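Local coordinates for protein abietadiene synthase, chloroplastic (Abies grandis, PDB 3S9V) that is a chloroplast enzyme of the terpene synthase family, largely helical, that combines an N-terminal terpene synthase domain with a metal-binding domain, at residues V213-I218 with M240-K245; F271-A276 with D298-H303; M325-L330 with D340-F345. All coordinates share one frame; numbering follows the deposited sequence.

Interaction 1 (V213-I218 with M240-K245)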
loop_
_atom_site.group_PDB
_atom_site.type_symbol
_atom_site.label_atom_id
_atom_site.label_comp_id
_atom_site.label_asym_id
_atom_site.label_seq_id
_atom_site.Cartn_x
_atom_site.Cartn_y
_atom_site.Cartn_z
ATOM N N VAL A 213 -38.587 6.248 12.777
ATOM C CA VAL A 213 -38.053 4.953 13.161
ATOM C C VAL A 213 -38.818 4.210 14.273
ATOM O O VAL A 213 -39.424 4.831 15.147
ATOM C CB VAL A 213 -36.553 5.120 13.534
ATOM C CG1 VAL A 213 -36.401 5.598 14.973
ATOM C CG2 VAL A 213 -35.820 3.838 13.293
ATOM N N ASP A 214 -38.812 2.878 14.207
ATOM C CA ASP A 214 -39.465 2.029 15.218
ATOM C C ASP A 214 -38.373 1.703 16.232
ATOM O O ASP A 214 -37.597 0.773 16.028
ATOM C CB ASP A 214 -39.972 0.721 14.596
ATOM C CG ASP A 214 -40.664 -0.186 15.612
ATOM O OD1 ASP A 214 -40.269 -0.173 16.798
ATOM O OD2 ASP A 214 -41.594 -0.929 15.224
ATOM N N TRP A 215 -38.327 2.461 17.323
ATOM C CA TRP A 215 -37.280 2.287 18.323
ATOM C C TRP A 215 -37.011 0.866 18.785
ATOM O O TRP A 215 -35.850 0.473 18.938
ATOM C CB TRP A 215 -37.542 3.206 19.519
ATOM C CG TRP A 215 -37.419 4.652 19.141
ATOM C CD1 TRP A 215 -38.401 5.600 19.178
ATOM C CD2 TRP A 215 -36.270 5.289 18.574
ATOM N NE1 TRP A 215 -37.936 6.784 18.660
ATOM C CE2 TRP A 215 -36.630 6.620 18.282
ATOM C CE3 TRP A 215 -34.970 4.860 18.281
ATOM C CZ2 TRP A 215 -35.737 7.527 17.709
ATOM C CZ3 TRP A 215 -34.086 5.758 17.708
ATOM C CH2 TRP A 215 -34.473 7.076 17.427
ATOM N N GLN A 216 -38.067 0.091 19.005
ATOM C CA GLN A 216 -37.895 -1.285 19.449
ATOM C C GLN A 216 -37.065 -2.112 18.468
ATOM O O GLN A 216 -36.165 -2.843 18.870
ATOM C CB GLN A 216 -39.256 -1.953 19.657
ATOM C CG GLN A 216 -39.157 -3.442 19.896
ATOM C CD GLN A 216 -40.497 -4.049 20.206
ATOM O OE1 GLN A 216 -41.455 -3.896 19.438
ATOM N NE2 GLN A 216 -40.584 -4.740 21.335
ATOM N N LYS A 217 -37.371 -2.008 17.185
ATOM C CA LYS A 217 -36.625 -2.755 16.180
ATOM C C LYS A 217 -35.188 -2.259 16.120
ATOM O O LYS A 217 -34.262 -3.046 15.919
ATOM C CB LYS A 217 -37.292 -2.617 14.807
ATOM C CG LYS A 217 -38.628 -3.328 14.717
ATOM C CD LYS A 217 -39.172 -3.321 13.299
ATOM C CE LYS A 217 -40.419 -4.184 13.192
ATOM N NZ LYS A 217 -40.922 -4.231 11.794
ATOM N N ILE A 218 -35.007 -0.954 16.308
ATOM C CA ILE A 218 -33.677 -0.349 16.291
ATOM C C ILE A 218 -32.779 -0.868 17.422
ATOM O O ILE A 218 -31.584 -1.077 17.219
ATOM C CB ILE A 218 -33.764 1.196 16.402
ATOM C CG1 ILE A 218 -34.344 1.780 15.114
ATOM C CG2 ILE A 218 -32.398 1.783 16.684
ATOM C CD1 ILE A 218 -33.533 1.480 13.867
ATOM N N MET A 240 -32.046 9.396 24.510
ATOM C CA MET A 240 -33.093 10.337 24.866
ATOM C C MET A 240 -34.485 9.819 24.496
ATOM O O MET A 240 -35.475 10.215 25.111
ATOM C CB MET A 240 -32.834 11.710 24.214
ATOM C CG MET A 240 -31.667 12.482 24.850
ATOM S SD MET A 240 -31.535 14.230 24.391
ATOM C CE MET A 240 -30.827 14.080 22.735
ATOM N N ARG A 241 -34.561 8.928 23.507
ATOM C CA ARG A 241 -35.849 8.371 23.091
ATOM C C ARG A 241 -36.256 7.072 23.784
ATOM O O ARG A 241 -37.445 6.756 23.835
ATOM C CB ARG A 241 -35.879 8.142 21.570
ATOM C CG ARG A 241 -36.083 9.408 20.751
ATOM C CD ARG A 241 -37.233 10.227 21.322
ATOM N NE ARG A 241 -37.491 11.442 20.559
ATOM C CZ ARG A 241 -38.054 11.460 19.356
ATOM N NH1 ARG A 241 -38.424 10.325 18.773
ATOM N NH2 ARG A 241 -38.249 12.618 18.739
ATOM N N THR A 242 -35.285 6.331 24.322
ATOM C CA THR A 242 -35.571 5.046 24.970
ATOM C C THR A 242 -35.019 4.861 26.385
ATOM O O THR A 242 -35.383 3.909 27.069
ATOM C CB THR A 242 -35.015 3.862 24.140
ATOM O OG1 THR A 242 -33.586 3.866 24.217
ATOM C CG2 THR A 242 -35.428 3.973 22.679
ATOM N N GLY A 243 -34.127 5.740 26.817
ATOM C CA GLY A 243 -33.561 5.590 28.146
ATOM C C GLY A 243 -32.659 4.368 28.257
ATOM O O GLY A 243 -32.255 3.992 29.351
ATOM N N ASN A 244 -32.343 3.746 27.123
ATOM C CA ASN A 244 -31.486 2.562 27.108
ATOM C C ASN A 244 -30.132 2.859 27.764
ATOM O O ASN A 244 -29.380 3.721 27.310
ATOM C CB ASN A 244 -31.302 2.074 25.664
ATOM C CG ASN A 244 -30.354 0.893 25.564
ATOM O OD1 ASN A 244 -29.138 1.064 25.536
ATOM N ND2 ASN A 244 -30.907 -0.314 25.523
ATOM N N LYS A 245 -29.823 2.123 28.826
ATOM C CA LYS A 245 -28.593 2.325 29.586
ATOM C C LYS A 245 -27.263 2.033 28.892
ATOM O O LYS A 245 -26.274 2.717 29.158
ATOM C CB LYS A 245 -28.695 1.555 30.908
ATOM C CG LYS A 245 -29.857 2.055 31.777
ATOM C CD LYS A 245 -30.293 1.047 32.831
ATOM C CE LYS A 245 -31.512 1.554 33.598
ATOM N NZ LYS A 245 -32.057 0.537 34.544
#
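Arg241 lays the start of its side chain across the indole of Trp215, and Thr242 meets the root of the tryptophan side chain, at CB. The closest carbon over the pyrrole part is Arg241 CB, 3.9 Å from the centroid of the five-membered ring and 22° off its normal, a CH-pi contact. Arg241 CG carries the cover on to the six-membered ring, 3.6 Å from Trp215 CZ2. The arginine chain then bends at chi2, which turns its far end back to the nitrogen side of the indole: Arg241 NH1 lies 3.6 Å from Trp215 NE1. That nitrogen sits at the guanidinium edge, near its plane, and the two flat groups stand 82° apart, so this is not a stack. Arg241 NH1 has its own acceptor, the carbonyl oxygen of Gln210. The opposite indole face is taken by Val213 CG1, 3.2 Å above the ring plane, so the tryptophan is clasped between its own loop and the arginine.

In the helical N-terminal part of this terpene synthase, this surface contact joins the first turn of the short helix 215-219 to the last turn of helix 232-242. Asp214 is the N-cap of the former, OD1 taking a weak bond of 3.5 Å from Lys217 N. At the C-terminal end of helix 232-242, Gly243 leaves helical geometry with positive phi.

Thr242 turns its methyl to the tryptophan, CG2 lying 3.9 Å from Trp215 CB. Its chi1 of 71° sets OG1 between the backbone N and the carbonyl carbon, where it accepts from Asn244 N at 3.2 Å in an ST turn and also bonds to Val238 O. Asn244 is the N-cap of the next helix, its OD1 accepting from Cys247 N and from Gln222 NE2.

Interaction 2 (F271-A276 with D298-H303)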
loop_
_atom_site.group_PDB
_atom_site.type_symbol
_atom_site.label_atom_id
_atom_site.label_comp_id
_atom_site.label_asym_id
_atom_site.label_seq_id
_atom_site.Cartn_x
_atom_site.Cartn_y
_atom_site.Cartn_z
ATOM N N PHE A 271 -8.673 1.209 12.695
ATOM C CA PHE A 271 -8.424 2.161 11.635
ATOM C C PHE A 271 -7.086 2.877 11.897
ATOM O O PHE A 271 -6.231 2.962 11.015
ATOM C CB PHE A 271 -9.600 3.148 11.569
ATOM C CG PHE A 271 -9.341 4.368 10.729
ATOM C CD1 PHE A 271 -8.761 4.260 9.472
ATOM C CD2 PHE A 271 -9.704 5.627 11.193
ATOM C CE1 PHE A 271 -8.545 5.386 8.688
ATOM C CE2 PHE A 271 -9.491 6.763 10.416
ATOM C CZ PHE A 271 -8.910 6.644 9.160
ATOM N N GLU A 272 -6.884 3.346 13.121
ATOM C CA GLU A 272 -5.657 4.064 13.450
ATOM C C GLU A 272 -4.384 3.227 13.324
ATOM O O GLU A 272 -3.388 3.680 12.752
ATOM C CB GLU A 272 -5.751 4.641 14.863
ATOM C CG GLU A 272 -4.518 5.413 15.273
ATOM C CD GLU A 272 -4.731 6.238 16.522
ATOM O OE1 GLU A 272 -4.744 5.672 17.641
ATOM O OE2 GLU A 272 -4.896 7.462 16.378
ATOM N N ARG A 273 -4.411 2.009 13.855
ATOM C CA ARG A 273 -3.239 1.140 13.789
ATOM C C ARG A 273 -2.871 0.704 12.377
ATOM O O ARG A 273 -1.699 0.750 12.002
ATOM C CB ARG A 273 -3.440 -0.090 14.676
ATOM C CG ARG A 273 -3.299 0.197 16.174
ATOM C CD ARG A 273 -3.594 -1.044 16.998
ATOM N NE ARG A 273 -3.348 -0.843 18.425
ATOM C CZ ARG A 273 -4.107 -0.095 19.221
ATOM N NH1 ARG A 273 -5.175 0.529 18.736
ATOM N NH2 ARG A 273 -3.794 0.032 20.500
ATOM N N LEU A 274 -3.866 0.294 11.592
ATOM C CA LEU A 274 -3.618 -0.159 10.224
ATOM C C LEU A 274 -3.109 0.943 9.300
ATOM O O LEU A 274 -2.217 0.713 8.467
ATOM C CB LEU A 274 -4.886 -0.786 9.628
ATOM C CG LEU A 274 -5.299 -2.148 10.201
ATOM C CD1 LEU A 274 -6.680 -2.486 9.704
ATOM C CD2 LEU A 274 -4.296 -3.243 9.799
ATOM N N TRP A 275 -3.676 2.137 9.446
ATOM C CA TRP A 275 -3.280 3.263 8.614
ATOM C C TRP A 275 -1.901 3.815 9.007
ATOM O O TRP A 275 -1.130 4.255 8.157
ATOM C CB TRP A 275 -4.352 4.356 8.684
ATOM C CG TRP A 275 -5.307 4.329 7.532
ATOM C CD1 TRP A 275 -5.412 5.258 6.544
ATOM C CD2 TRP A 275 -6.254 3.295 7.210
ATOM N NE1 TRP A 275 -6.355 4.872 5.621
ATOM C CE2 TRP A 275 -6.887 3.670 6.005
ATOM C CE3 TRP A 275 -6.624 2.090 7.821
ATOM C CZ2 TRP A 275 -7.871 2.884 5.394
ATOM C CZ3 TRP A 275 -7.606 1.303 7.213
ATOM C CH2 TRP A 275 -8.217 1.706 6.011
ATOM N N ALA A 276 -1.585 3.781 10.293
ATOM C CA ALA A 276 -0.289 4.269 10.749
ATOM C C ALA A 276 0.805 3.367 10.191
ATOM O O ALA A 276 1.836 3.844 9.697
ATOM C CB ALA A 276 -0.238 4.277 12.277
ATOM N N ASP A 298 -0.374 -7.162 16.211
ATOM C CA ASP A 298 -0.823 -8.236 17.101
ATOM C C ASP A 298 -2.203 -7.835 17.640
ATOM O O ASP A 298 -3.116 -8.657 17.743
ATOM C CB ASP A 298 0.129 -8.421 18.295
ATOM C CG ASP A 298 1.396 -9.187 17.938
ATOM O OD1 ASP A 298 1.389 -9.947 16.943
ATOM O OD2 ASP A 298 2.398 -9.044 18.676
ATOM N N TYR A 299 -2.332 -6.557 17.979
ATOM C CA TYR A 299 -3.573 -6.016 18.502
ATOM C C TYR A 299 -4.683 -6.164 17.472
ATOM O O TYR A 299 -5.751 -6.697 17.776
ATOM C CB TYR A 299 -3.392 -4.540 18.853
ATOM C CG TYR A 299 -4.646 -3.876 19.381
ATOM C CD1 TYR A 299 -4.923 -3.842 20.749
ATOM C CD2 TYR A 299 -5.565 -3.284 18.505
ATOM C CE1 TYR A 299 -6.086 -3.229 21.234
ATOM C CE2 TYR A 299 -6.725 -2.675 18.976
ATOM C CZ TYR A 299 -6.979 -2.648 20.340
ATOM O OH TYR A 299 -8.116 -2.021 20.802
ATOM N N VAL A 300 -4.429 -5.696 16.251
ATOM C CA VAL A 300 -5.434 -5.791 15.202
ATOM C C VAL A 300 -5.836 -7.231 14.922
ATOM O O VAL A 300 -7.019 -7.529 14.751
ATOM C CB VAL A 300 -4.943 -5.151 13.892
ATOM C CG1 VAL A 300 -5.987 -5.353 12.779
ATOM C CG2 VAL A 300 -4.687 -3.660 14.118
ATOM N N TYR A 301 -4.854 -8.127 14.878
ATOM C CA TYR A 301 -5.135 -9.530 14.611
ATOM C C TYR A 301 -5.977 -10.169 15.721
ATOM O O TYR A 301 -6.830 -11.006 15.436
ATOM C CB TYR A 301 -3.830 -10.321 14.428
ATOM C CG TYR A 301 -4.052 -11.790 14.091
ATOM C CD1 TYR A 301 -4.642 -12.166 12.884
ATOM C CD2 TYR A 301 -3.704 -12.799 14.998
ATOM C CE1 TYR A 301 -4.887 -13.511 12.585
ATOM C CE2 TYR A 301 -3.944 -14.148 14.708
ATOM C CZ TYR A 301 -4.537 -14.494 13.500
ATOM O OH TYR A 301 -4.788 -15.813 13.211
ATOM N N SER A 302 -5.737 -9.781 16.976
ATOM C CA SER A 302 -6.502 -10.328 18.097
ATOM C C SER A 302 -7.950 -9.890 17.982
ATOM O O SER A 302 -8.802 -10.350 18.735
ATOM C CB SER A 302 -5.947 -9.845 19.440
ATOM O OG SER A 302 -6.274 -8.486 19.679
ATOM N N HIS A 303 -8.224 -8.982 17.050
ATOM C CA HIS A 303 -9.587 -8.507 16.838
ATOM C C HIS A 303 -10.066 -8.873 15.442
ATOM O O HIS A 303 -11.119 -8.418 15.007
ATOM C CB HIS A 303 -9.670 -6.993 17.030
ATOM C CG HIS A 303 -9.552 -6.566 18.457
ATOM N ND1 HIS A 303 -10.512 -6.860 19.400
ATOM C CD2 HIS A 303 -8.569 -5.904 19.113
ATOM C CE1 HIS A 303 -10.125 -6.401 20.576
ATOM N NE2 HIS A 303 -8.948 -5.817 20.430
#
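Arg273 and Val300 bring the backbones nearest, their CA atoms 7.4 Å apart, where helices 269-282 and 290-301 run roughly antiparallel. Arg273 reaches across with its chain extended from CG to NE and sets its guanidinium flat on the ring of Tyr299. The planes are 18° apart and the centres 3.7 Å apart, a stack that is also cation-pi, with Arg273 NE 3.3 Å from Tyr299 CD2 and Arg273 NH1 nearest Tyr299 CE2. The two helices follow each other in the chain as a helical hairpin within the sequence range of the N-terminal terpene synthase family, and this pair lies at the buried seam between them. Arg273 NH1 bonds to the carbonyl oxygens of Gly48 and Asp269, while the OH of Tyr299 bonds to Asp269 OD1, which together should limit how far either group can slide. On the opposite face of the tyrosine lies His303 CD2, 3.7 Å above the ring plane. Beside the stack, Val300 points both methyls at the other helix. With Val300 CG1 anti to the backbone N (chi1 176°), Val300 CG2 meets Arg273 CB at 3.8 Å and Val300 CG1 meets Leu274 CD2 at 4.0 Å, the leucine crossing the valine obliquely.

Interaction 3 (M325-L330 with D340-F345)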
loop_
_atom_site.group_PDB
_atom_site.type_symbol
_atom_site.label_atom_id
_atom_site.label_comp_id
_atom_site.label_asym_id
_atom_site.label_seq_id
_atom_site.Cartn_x
_atom_site.Cartn_y
_atom_site.Cartn_z
ATOM N N MET A 325 -7.318 -3.385 3.979
ATOM C CA MET A 325 -6.044 -2.928 4.535
ATOM C C MET A 325 -5.493 -4.025 5.436
ATOM O O MET A 325 -4.360 -4.485 5.266
ATOM C CB MET A 325 -6.231 -1.657 5.366
ATOM C CG MET A 325 -6.029 -0.347 4.627
ATOM S SD MET A 325 -4.301 0.042 4.257
ATOM C CE MET A 325 -4.358 -0.137 2.550
ATOM N N GLY A 326 -6.314 -4.442 6.397
ATOM C CA GLY A 326 -5.903 -5.475 7.324
ATOM C C GLY A 326 -5.508 -6.768 6.643
ATOM O O GLY A 326 -4.522 -7.392 7.033
ATOM N N LEU A 327 -6.267 -7.184 5.629
ATOM C CA LEU A 327 -5.949 -8.430 4.930
ATOM C C LEU A 327 -4.557 -8.383 4.296
ATOM O O LEU A 327 -3.770 -9.319 4.467
ATOM C CB LEU A 327 -7.008 -8.751 3.863
ATOM C CG LEU A 327 -6.698 -9.932 2.937
ATOM C CD1 LEU A 327 -6.378 -11.172 3.765
ATOM C CD2 LEU A 327 -7.880 -10.181 2.015
ATOM N N ARG A 328 -4.237 -7.298 3.590
ATOM C CA ARG A 328 -2.914 -7.198 2.960
ATOM C C ARG A 328 -1.759 -7.103 3.951
ATOM O O ARG A 328 -0.792 -7.872 3.867
ATOM C CB ARG A 328 -2.837 -6.003 2.003
ATOM C CG ARG A 328 -1.489 -5.889 1.263
ATOM C CD ARG A 328 -1.499 -4.720 0.285
ATOM N NE ARG A 328 -1.984 -3.532 0.967
ATOM C CZ ARG A 328 -1.221 -2.682 1.639
ATOM N NH1 ARG A 328 -1.779 -1.642 2.245
ATOM N NH2 ARG A 328 0.097 -2.844 1.671
ATOM N N ILE A 329 -1.854 -6.163 4.884
ATOM C CA ILE A 329 -0.794 -5.969 5.866
ATOM C C ILE A 329 -0.599 -7.143 6.825
ATOM O O ILE A 329 0.534 -7.500 7.132
ATOM C CB ILE A 329 -1.017 -4.683 6.669
ATOM C CG1 ILE A 329 -0.944 -3.483 5.720
ATOM C CG2 ILE A 329 0.034 -4.565 7.774
ATOM C CD1 ILE A 329 -1.208 -2.131 6.380
ATOM N N LEU A 330 -1.688 -7.737 7.303
ATOM C CA LEU A 330 -1.584 -8.886 8.202
ATOM C C LEU A 330 -1.016 -10.078 7.435
ATOM O O LEU A 330 -0.239 -10.872 7.976
ATOM C CB LEU A 330 -2.955 -9.250 8.792
ATOM C CG LEU A 330 -3.509 -8.256 9.826
ATOM C CD1 LEU A 330 -4.905 -8.665 10.248
ATOM C CD2 LEU A 330 -2.589 -8.220 11.045
ATOM N N ASP A 340 -11.145 -14.864 2.331
ATOM C CA ASP A 340 -12.591 -15.085 2.412
ATOM C C ASP A 340 -13.293 -13.879 3.029
ATOM O O ASP A 340 -14.501 -13.707 2.851
ATOM C CB ASP A 340 -12.935 -16.314 3.264
ATOM C CG ASP A 340 -12.494 -17.613 2.630
ATOM O OD1 ASP A 340 -12.532 -17.719 1.386
ATOM O OD2 ASP A 340 -12.126 -18.538 3.384
ATOM N N VAL A 341 -12.544 -13.056 3.765
ATOM C CA VAL A 341 -13.119 -11.866 4.395
ATOM C C VAL A 341 -13.746 -10.932 3.359
ATOM O O VAL A 341 -14.713 -10.235 3.657
ATOM C CB VAL A 341 -12.060 -11.050 5.205
ATOM C CG1 VAL A 341 -11.598 -11.831 6.416
ATOM C CG2 VAL A 341 -10.883 -10.700 4.322
ATOM N N LEU A 342 -13.199 -10.924 2.148
ATOM C CA LEU A 342 -13.718 -10.066 1.087
ATOM C C LEU A 342 -15.074 -10.507 0.530
ATOM O O LEU A 342 -15.791 -9.704 -0.065
ATOM C CB LEU A 342 -12.714 -9.975 -0.064
ATOM C CG LEU A 342 -11.358 -9.326 0.215
ATOM C CD1 LEU A 342 -10.563 -9.297 -1.073
ATOM C CD2 LEU A 342 -11.542 -7.904 0.756
ATOM N N LYS A 343 -15.425 -11.776 0.713
ATOM C CA LYS A 343 -16.702 -12.282 0.212
ATOM C C LYS A 343 -17.879 -11.477 0.758
ATOM O O LYS A 343 -18.909 -11.331 0.106
ATOM C CB LYS A 343 -16.858 -13.764 0.567
ATOM C CG LYS A 343 -16.087 -14.715 -0.362
ATOM C CD LYS A 343 -16.172 -16.161 0.132
ATOM C CE LYS A 343 -15.735 -17.164 -0.936
ATOM N NZ LYS A 343 -14.356 -16.940 -1.455
ATOM N N THR A 344 -17.710 -10.939 1.957
ATOM C CA THR A 344 -18.743 -10.137 2.601
ATOM C C THR A 344 -19.129 -8.895 1.786
ATOM O O THR A 344 -20.244 -8.380 1.919
ATOM C CB THR A 344 -18.262 -9.662 3.996
ATOM O OG1 THR A 344 -18.090 -10.793 4.854
ATOM C CG2 THR A 344 -19.257 -8.698 4.618
ATOM N N PHE A 345 -18.213 -8.420 0.942
ATOM C CA PHE A 345 -18.457 -7.211 0.163
ATOM C C PHE A 345 -18.752 -7.399 -1.328
ATOM O O PHE A 345 -18.937 -6.425 -2.064
ATOM C CB PHE A 345 -17.273 -6.267 0.355
ATOM C CG PHE A 345 -16.935 -6.024 1.803
ATOM C CD1 PHE A 345 -15.999 -6.820 2.457
ATOM C CD2 PHE A 345 -17.602 -5.040 2.535
ATOM C CE1 PHE A 345 -15.737 -6.643 3.814
ATOM C CE2 PHE A 345 -17.344 -4.859 3.888
ATOM C CZ PHE A 345 -16.411 -5.661 4.527
#
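The flat groups stand to the side of the meeting of Leu327 with Val341 and Leu342: over the centre of one face of the Phe345 ring sits Thr344 CG2, and the Arg328 guanidinium has Ile329 CG1 over one face and Met325 CE in plane at its edge. Helix 320-332 begins in the Asp-Ile-Asp-Asp stretch that matches the DXDD signature of class II terpene synthases, and the contact binds the middle of that helix to the loop that follows it. Phe345 packs back on Ile320 and Thr323 near the helix start, while Arg328 faces the other way, its NH1 in a salt bridge with Asp278 OD1. Residues 340-344 turn helically, with backbone bonds such as Lys343 N to Asp340 O and Phe345 N to Leu342 O, but form no regular helix. The contact rests on one methyl of Leu327, CD2. With CG anti to the backbone N (chi1 172°), that side chain reaches out from the helix, also touching Cys372 of helix 363-373. Val341 comes at it obliquely and Leu342 at about a right angle. Leu327 CD2 is 3.8 Å from Val341 CG2 and 4.0 Å from Leu342 CG.

Interaction 1 is a surface contact, about 32 Å from interaction 2 and 33 Å from interaction 3, centre to centre, and touches neither. Interactions 2 and 3 are buried neighbours with centres about 13 Å apart. Helices 269-282 and 290-301 of interaction 2 pack on helix 320-332 of interaction 3: Trp275 CH2 lies 3.3 Å from Met325 CG, and Tyr301 CB is 4.2 Å from Leu330 CD2. Chemistry changes with place. At the surface, an arginine's aliphatic part covers an indole. Within interaction 2, a buried guanidinium stacks on a tyrosine and has its NH1 bonded to carbonyl oxygens, whereas interaction 3 is purely apolar, a helix against its own following loop.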